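Local atomic coordinates of crystal protein (Bacillus thuringiensis serovar dakota, PDB entry 2ZTB), a protein that is a parasporin-2 toxin in its proteolytically activated form, recognizes cancer cells and probably forms pores in their membranes, as related aerolysin-type toxins do. Residues D76-V81 against A176-E181; T107-V112 against T231-F236. All blocks are in the same frame, centred on the assembly; numbering follows the deposited sequence.

Contact 1. Residues D76-V81 against A176-E181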
ATOM      1  N   ASP A  76      -2.353  18.221  -4.123  1.00 58.63           N
ATOM      2  CA  ASP A  76      -1.353  19.197  -4.561  1.00 59.46           C
ATOM      3  C   ASP A  76      -1.439  19.428  -6.067  1.00 59.26           C
ATOM      4  O   ASP A  76      -1.381  18.479  -6.853  1.00 59.38           O
ATOM      5  CB  ASP A  76       0.066  18.805  -4.108  1.00 59.90           C
ATOM      6  CG  ASP A  76       0.307  19.088  -2.610  1.00 62.18           C
ATOM      7  OD1 ASP A  76       0.035  20.230  -2.161  1.00 64.40           O
ATOM      8  OD2 ASP A  76       0.767  18.180  -1.878  1.00 62.71           O
ATOM      9  N   ILE A  77      -1.599  20.691  -6.450  1.00 59.07           N
ATOM     10  CA  ILE A  77      -1.787  21.060  -7.846  1.00 59.10           C
ATOM     11  C   ILE A  77      -0.614  21.891  -8.391  1.00 59.60           C
ATOM     12  O   ILE A  77      -0.395  23.035  -7.973  1.00 59.11           O
ATOM     13  CB  ILE A  77      -3.148  21.793  -8.073  1.00 59.14           C
ATOM     14  CG1 ILE A  77      -4.322  20.871  -7.696  1.00 58.45           C
ATOM     15  CG2 ILE A  77      -3.262  22.290  -9.515  1.00 57.69           C
ATOM     16  CD1 ILE A  77      -5.653  21.575  -7.503  1.00 58.52           C
ATOM     17  N   ASN A  78       0.135  21.276  -9.306  1.00 60.09           N
ATOM     18  CA  ASN A  78       1.167  21.940 -10.110  1.00 60.82           C
ATOM     19  C   ASN A  78       0.480  22.748 -11.223  1.00 60.98           C
ATOM     20  O   ASN A  78       0.066  22.177 -12.234  1.00 60.15           O
ATOM     21  CB  ASN A  78       2.107  20.866 -10.694  1.00 61.12           C
ATOM     22  CG  ASN A  78       3.284  21.445 -11.492  1.00 62.52           C
ATOM     23  OD1 ASN A  78       3.274  22.597 -11.937  1.00 64.10           O
ATOM     24  ND2 ASN A  78       4.308  20.616 -11.685  1.00 63.58           N
ATOM     25  N   PRO A  79       0.377  24.084 -11.042  1.00 61.62           N
ATOM     26  CA  PRO A  79      -0.528  24.947 -11.803  1.00 62.11           C
ATOM     27  C   PRO A  79      -0.179  25.217 -13.258  1.00 62.70           C
ATOM     28  O   PRO A  79      -1.002  25.800 -13.973  1.00 63.19           O
ATOM     29  CB  PRO A  79      -0.488  26.261 -11.018  1.00 62.14           C
ATOM     30  CG  PRO A  79       0.851  26.279 -10.408  1.00 61.81           C
ATOM     31  CD  PRO A  79       1.167  24.861 -10.066  1.00 61.73           C
ATOM     32  N   ASN A  80       1.015  24.836 -13.699  1.00 63.33           N
ATOM     33  CA  ASN A  80       1.427  25.073 -15.103  1.00 64.39           C
ATOM     34  C   ASN A  80       2.510  24.098 -15.509  1.00 64.21           C
ATOM     35  O   ASN A  80       3.525  23.961 -14.819  1.00 65.20           O
ATOM     36  CB  ASN A  80       1.942  26.497 -15.320  1.00 64.70           C
ATOM     37  CG  ASN A  80       0.948  27.388 -16.050  1.00 67.25           C
ATOM     38  OD1 ASN A  80       0.648  27.176 -17.238  1.00 69.99           O
ATOM     39  ND2 ASN A  80       0.455  28.419 -15.353  1.00 67.19           N
ATOM     40  N   VAL A  81       2.277  23.413 -16.619  1.00 63.22           N
ATOM     41  CA  VAL A  81       3.197  22.427 -17.154  1.00 61.84           C
ATOM     42  C   VAL A  81       3.005  22.471 -18.665  1.00 60.41           C
ATOM     43  O   VAL A  81       1.882  22.374 -19.140  1.00 59.83           O
ATOM     44  CB  VAL A  81       2.895  21.023 -16.585  1.00 62.11           C
ATOM     45  CG1 VAL A  81       3.474  19.923 -17.453  1.00 63.06           C
ATOM     46  CG2 VAL A  81       3.445  20.902 -15.197  1.00 63.30           C
ATOM     47  N   ALA A 176      -1.055  22.150 -19.114  1.00 48.49           N
ATOM     48  CA  ALA A 176      -1.952  21.457 -18.217  1.00 48.68           C
ATOM     49  C   ALA A 176      -1.615  21.740 -16.751  1.00 49.18           C
ATOM     50  O   ALA A 176      -0.569  22.308 -16.434  1.00 49.30           O
ATOM     51  CB  ALA A 176      -1.925  19.954 -18.501  1.00 48.31           C
ATOM     52  N   LYS A 177      -2.541  21.383 -15.866  1.00 49.55           N
ATOM     53  CA  LYS A 177      -2.246  21.295 -14.448  1.00 49.69           C
ATOM     54  C   LYS A 177      -1.985  19.822 -14.118  1.00 50.57           C
ATOM     55  O   LYS A 177      -2.494  18.919 -14.793  1.00 50.11           O
ATOM     56  CB  LYS A 177      -3.391  21.842 -13.596  1.00 49.12           C
ATOM     57  CG  LYS A 177      -3.695  23.324 -13.794  1.00 48.40           C
ATOM     58  CD  LYS A 177      -4.792  23.772 -12.844  1.00 48.39           C
ATOM     59  CE  LYS A 177      -5.118  25.247 -12.997  1.00 48.91           C
ATOM     60  NZ  LYS A 177      -5.956  25.576 -14.201  1.00 51.01           N
ATOM     61  N   ILE A 178      -1.175  19.589 -13.090  1.00 51.54           N
ATOM     62  CA  ILE A 178      -0.968  18.254 -12.576  1.00 52.71           C
ATOM     63  C   ILE A 178      -1.567  18.183 -11.176  1.00 53.16           C
ATOM     64  O   ILE A 178      -1.324  19.060 -10.342  1.00 53.24           O
ATOM     65  CB  ILE A 178       0.525  17.867 -12.566  1.00 52.88           C
ATOM     66  CG1 ILE A 178       1.099  17.887 -13.990  1.00 53.10           C
ATOM     67  CG2 ILE A 178       0.727  16.493 -11.926  1.00 52.93           C
ATOM     68  CD1 ILE A 178       2.633  17.670 -14.025  1.00 53.55           C
ATOM     69  N   ALA A 179      -2.374  17.149 -10.948  1.00 53.61           N
ATOM     70  CA  ALA A 179      -2.929  16.863  -9.629  1.00 54.18           C
ATOM     71  C   ALA A 179      -2.223  15.655  -9.028  1.00 54.83           C
ATOM     72  O   ALA A 179      -2.202  14.578  -9.640  1.00 55.15           O
ATOM     73  CB  ALA A 179      -4.429  16.603  -9.711  1.00 53.33           C
ATOM     74  N   LYS A 180      -1.621  15.852  -7.856  1.00 55.07           N
ATOM     75  CA  LYS A 180      -1.202  14.737  -7.029  1.00 55.94           C
ATOM     76  C   LYS A 180      -2.287  14.545  -5.977  1.00 55.21           C
ATOM     77  O   LYS A 180      -2.435  15.346  -5.039  1.00 55.19           O
ATOM     78  CB  LYS A 180       0.171  14.972  -6.378  1.00 56.45           C
ATOM     79  CG  LYS A 180       0.559  13.852  -5.392  1.00 60.01           C
ATOM     80  CD  LYS A 180       1.378  14.373  -4.185  1.00 65.63           C
ATOM     81  CE  LYS A 180       1.161  13.458  -2.976  1.00 68.35           C
ATOM     82  NZ  LYS A 180       2.223  13.588  -1.917  1.00 71.67           N
ATOM     83  N   GLU A 181      -3.072  13.497  -6.168  1.00 54.75           N
ATOM     84  CA  GLU A 181      -4.139  13.172  -5.234  1.00 54.37           C
ATOM     85  C   GLU A 181      -3.722  11.972  -4.405  1.00 54.67           C
ATOM     86  O   GLU A 181      -3.044  11.059  -4.901  1.00 54.13           O
ATOM     87  CB  GLU A 181      -5.432  12.873  -5.973  1.00 54.10           C
ATOM     88  CG  GLU A 181      -6.008  14.063  -6.739  1.00 53.05           C
ATOM     89  CD  GLU A 181      -7.215  13.661  -7.541  1.00 51.86           C
ATOM     90  OE1 GLU A 181      -7.041  12.894  -8.505  1.00 50.92           O
ATOM     91  OE2 GLU A 181      -8.343  14.083  -7.191  1.00 52.74           O
TER
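D76 and K180 meet as an antiparallel hydrogen-bonded pair, and two backbone bonds join them. D76 N donates to K180 O at 3.0 Å. K180 N returns a nearly straight bond to D76 O at 2.8 Å, with 172° at the hydrogen. N78 and I178 form the next such pair. N78 N reaches I178 O at 2.8 Å but is bent, with 140° at the hydrogen; I178 N gives the straighter bond back to N78 O. Three of the carbonyls also receive a CA-H contact. I77 CA lies 3.2 Å from I178 O, A179 CA faces D76 O, and K177 CA faces N78 O. The backbone amides and carbonyls of these two pairs are therefore satisfied across the contact.

Beyond P79 the two strands are joined by a further bond, A176 N to V81 O at 2.9 Å. Side chains also meet here. The CG2 methyl of V81 meets the end methyl CD1 of I178 at 3.5 Å, the two side chains crossing at about a right angle. I178 CG1 is anti to its carbonyl carbon (chi1 -61°), and the extended chain carries CD1 out to that methyl. N78 stands alongside I178 on the same face, CB to CB 3.9 Å. On the other face I77 CG2 packs on K177 CD at 4.0 Å, in the middle of the lysine chain. K177 NZ forms a salt bridge with D237 OD2 on the neighbouring strand 223-247. D76 and K180 are exposed, and their charged atoms are not in contact.

The contact lies at the protein surface. Strand 168-199 runs between strand 61-90 and strand 223-247, and A176 and A179 are buried against the latter, where they touch F238 and F236.

Contact 2. Residues T107-V112 against T231-F236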
ATOM      1  N   THR A 107       1.794  10.701 -18.968  1.00 53.86           N
ATOM      2  CA  THR A 107       1.622   9.380 -18.409  1.00 53.32           C
ATOM      3  C   THR A 107       1.128   9.509 -16.967  1.00 54.04           C
ATOM      4  O   THR A 107       1.858   9.992 -16.083  1.00 53.22           O
ATOM      5  CB  THR A 107       2.915   8.546 -18.540  1.00 52.99           C
ATOM      6  OG1 THR A 107       3.242   8.440 -19.924  1.00 51.88           O
ATOM      7  CG2 THR A 107       2.732   7.150 -17.970  1.00 51.14           C
ATOM      8  N   ASN A 108      -0.135   9.124 -16.762  1.00 54.53           N
ATOM      9  CA  ASN A 108      -0.750   9.130 -15.436  1.00 56.05           C
ATOM     10  C   ASN A 108      -0.162   7.994 -14.634  1.00 55.84           C
ATOM     11  O   ASN A 108       0.043   6.912 -15.172  1.00 56.04           O
ATOM     12  CB  ASN A 108      -2.276   8.923 -15.511  1.00 56.66           C
ATOM     13  CG  ASN A 108      -3.005  10.027 -16.262  1.00 58.13           C
ATOM     14  OD1 ASN A 108      -2.527  11.158 -16.405  1.00 61.80           O
ATOM     15  ND2 ASN A 108      -4.194   9.702 -16.724  1.00 62.69           N
ATOM     16  N   THR A 109       0.122   8.235 -13.357  1.00 55.93           N
ATOM     17  CA  THR A 109       0.529   7.143 -12.464  1.00 55.71           C
ATOM     18  C   THR A 109      -0.433   6.975 -11.293  1.00 55.61           C
ATOM     19  O   THR A 109      -0.972   7.957 -10.762  1.00 55.56           O
ATOM     20  CB  THR A 109       1.973   7.314 -11.929  1.00 55.75           C
ATOM     21  OG1 THR A 109       2.104   8.587 -11.291  1.00 56.18           O
ATOM     22  CG2 THR A 109       2.992   7.206 -13.052  1.00 54.69           C
ATOM     23  N   SER A 110      -0.639   5.720 -10.907  1.00 55.45           N
ATOM     24  CA  SER A 110      -1.334   5.365  -9.660  1.00 55.65           C
ATOM     25  C   SER A 110      -0.407   4.506  -8.825  1.00 55.42           C
ATOM     26  O   SER A 110       0.057   3.472  -9.295  1.00 54.96           O
ATOM     27  CB  SER A 110      -2.611   4.576  -9.944  1.00 55.41           C
ATOM     28  OG  SER A 110      -3.389   5.214 -10.936  1.00 57.67           O
ATOM     29  N   THR A 111      -0.137   4.941  -7.597  1.00 56.01           N
ATOM     30  CA  THR A 111       0.812   4.261  -6.709  1.00 56.38           C
ATOM     31  C   THR A 111       0.140   3.790  -5.399  1.00 57.11           C
ATOM     32  O   THR A 111      -0.599   4.548  -4.767  1.00 57.96           O
ATOM     33  CB  THR A 111       2.029   5.163  -6.432  1.00 56.46           C
ATOM     34  OG1 THR A 111       2.658   5.492  -7.680  1.00 55.62           O
ATOM     35  CG2 THR A 111       3.074   4.475  -5.497  1.00 56.53           C
ATOM     36  N   VAL A 112       0.359   2.527  -5.025  1.00 56.99           N
ATOM     37  CA  VAL A 112       0.012   2.041  -3.670  1.00 56.27           C
ATOM     38  C   VAL A 112       1.299   1.719  -2.871  1.00 56.90           C
ATOM     39  O   VAL A 112       2.318   1.298  -3.436  1.00 56.62           O
ATOM     40  CB  VAL A 112      -0.988   0.834  -3.711  1.00 56.17           C
ATOM     41  CG1 VAL A 112      -0.311  -0.441  -4.229  1.00 55.17           C
ATOM     42  CG2 VAL A 112      -1.653   0.596  -2.344  1.00 54.48           C
ATOM     43  N   THR A 231      -1.847   6.972  -4.004  1.00 62.24           N
ATOM     44  CA  THR A 231      -1.613   8.198  -4.768  1.00 62.72           C
ATOM     45  C   THR A 231      -2.008   8.039  -6.254  1.00 63.04           C
ATOM     46  O   THR A 231      -1.977   6.929  -6.813  1.00 63.64           O
ATOM     47  CB  THR A 231      -0.165   8.649  -4.657  1.00 62.60           C
ATOM     48  OG1 THR A 231       0.159   8.856  -3.279  1.00 64.76           O
ATOM     49  CG2 THR A 231       0.070   9.960  -5.389  1.00 63.56           C
ATOM     50  N   ASN A 232      -2.454   9.143  -6.857  1.00 62.36           N
ATOM     51  CA  ASN A 232      -2.743   9.209  -8.286  1.00 61.50           C
ATOM     52  C   ASN A 232      -2.180  10.534  -8.783  1.00 60.50           C
ATOM     53  O   ASN A 232      -2.391  11.570  -8.149  1.00 60.33           O
ATOM     54  CB  ASN A 232      -4.249   9.059  -8.569  1.00 61.34           C
ATOM     55  CG  ASN A 232      -4.562   8.842 -10.063  1.00 62.12           C
ATOM     56  OD1 ASN A 232      -4.683   7.712 -10.524  1.00 61.40           O
ATOM     57  ND2 ASN A 232      -4.680   9.934 -10.819  1.00 63.49           N
ATOM     58  N   VAL A 233      -1.387  10.478  -9.855  1.00 59.34           N
ATOM     59  CA  VAL A 233      -0.865  11.692 -10.515  1.00 58.25           C
ATOM     60  C   VAL A 233      -1.444  11.750 -11.934  1.00 57.78           C
ATOM     61  O   VAL A 233      -1.297  10.812 -12.726  1.00 57.42           O
ATOM     62  CB  VAL A 233       0.697  11.799 -10.474  1.00 58.63           C
ATOM     63  CG1 VAL A 233       1.187  13.140 -11.042  1.00 58.13           C
ATOM     64  CG2 VAL A 233       1.218  11.667  -9.028  1.00 58.10           C
ATOM     65  N   SER A 234      -2.181  12.822 -12.217  1.00 57.20           N
ATOM     66  CA  SER A 234      -2.811  12.994 -13.531  1.00 56.53           C
ATOM     67  C   SER A 234      -2.817  14.456 -13.965  1.00 55.61           C
ATOM     68  O   SER A 234      -2.629  15.373 -13.151  1.00 55.69           O
ATOM     69  CB  SER A 234      -4.223  12.399 -13.554  1.00 56.85           C
ATOM     70  OG  SER A 234      -5.089  13.077 -12.656  1.00 58.10           O
ATOM     71  N   SER A 235      -2.988  14.661 -15.264  1.00 54.15           N
ATOM     72  CA  SER A 235      -3.013  15.998 -15.821  1.00 52.77           C
ATOM     73  C   SER A 235      -4.463  16.347 -16.118  1.00 51.33           C
ATOM     74  O   SER A 235      -5.265  15.462 -16.402  1.00 50.94           O
ATOM     75  CB  SER A 235      -2.146  16.092 -17.076  1.00 52.41           C
ATOM     76  OG  SER A 235      -2.663  15.246 -18.076  1.00 54.16           O
ATOM     77  N   PHE A 236      -4.781  17.634 -15.996  1.00 50.02           N
ATOM     78  CA  PHE A 236      -6.116  18.177 -16.234  1.00 48.54           C
ATOM     79  C   PHE A 236      -6.008  19.664 -16.600  1.00 48.28           C
ATOM     80  O   PHE A 236      -4.924  20.243 -16.550  1.00 48.55           O
ATOM     81  CB  PHE A 236      -7.030  17.946 -15.010  1.00 48.11           C
ATOM     82  CG  PHE A 236      -6.630  18.720 -13.773  1.00 47.05           C
ATOM     83  CD1 PHE A 236      -7.454  19.719 -13.274  1.00 45.77           C
ATOM     84  CD2 PHE A 236      -5.439  18.440 -13.096  1.00 47.41           C
ATOM     85  CE1 PHE A 236      -7.104  20.442 -12.131  1.00 45.18           C
ATOM     86  CE2 PHE A 236      -5.084  19.160 -11.943  1.00 46.37           C
ATOM     87  CZ  PHE A 236      -5.929  20.164 -11.471  1.00 46.19           C
TER
HETATM   88  O   HOH W   1       1.024   5.936  -2.608  1.00 42.93           O
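S110 and N232 face each other as a non-hydrogen-bonded pair in the long antiparallel sheet of this aerolysin-type beta-pore-forming toxin fold. Their CA atoms are only 4.3 Å apart. Their backbone groups bond outward, S110 to strand 147-164 and N232 to strand 168-199, and the side chains supply the bond between them. S110 OG donates to N232 OD1 at 2.8 Å, from 30° out of the amide plane. N232 holds CG anti to its backbone N (chi1 -169°), which turns the amide back toward S110. This is the closely packed face: V138 of strand 136-142 touches both side chains, and N232 is buried.

The pairs on either side carry the backbone bonds. T109 and V233 exchange two, and V233 N to T109 O is the shorter at 2.7 Å. T111 and T231 also exchange two. T111 N approaches T231 O from above the carbonyl plane, 35° out of it, while T231 N lies in the plane of the T111 carbonyl.

On the other face T109 and V233 stand side by side, with T109 OG1 3.6 Å from V233 CB. I178 covers V233. The T111 and T231 end is looser, and both residues are partly exposed. Their side chains come no nearer than 4.5 Å, CB to CB. T111 OG1 is hydrogen-bonded to T149 OG1 on strand 147-164. A water donates to T111 O at 3.0 Å and also bonds to T231 OG1.

At the other end N108 places its amide against S234, while its backbone bonds to E152 on strand 147-164. N108 OD1 is buried there without a polar partner, 3.4 Å from S234 CA.

The centres of contacts 1 and 2 are 11 Å apart in one elongated antiparallel sheet. The four strands lie in the order 61-90, 168-199, 223-247, 96-116 across it. Contact 1 joins the first two and contact 2 the last two. Along the chain the segments alternate: 76-81, 107-112, 176-181, 231-236. The inner strands link the contacts directly, with K177 N 2.7 Å from F236 O and E181 O 2.8 Å from N232 N, both probable hydrogen bonds. Strands 61-90 and 96-116 follow each other in the chain, yet lie on the outer sides of the central pair. The two contacts thus interlock distant parts of the chain in one four-strand section of the toxin.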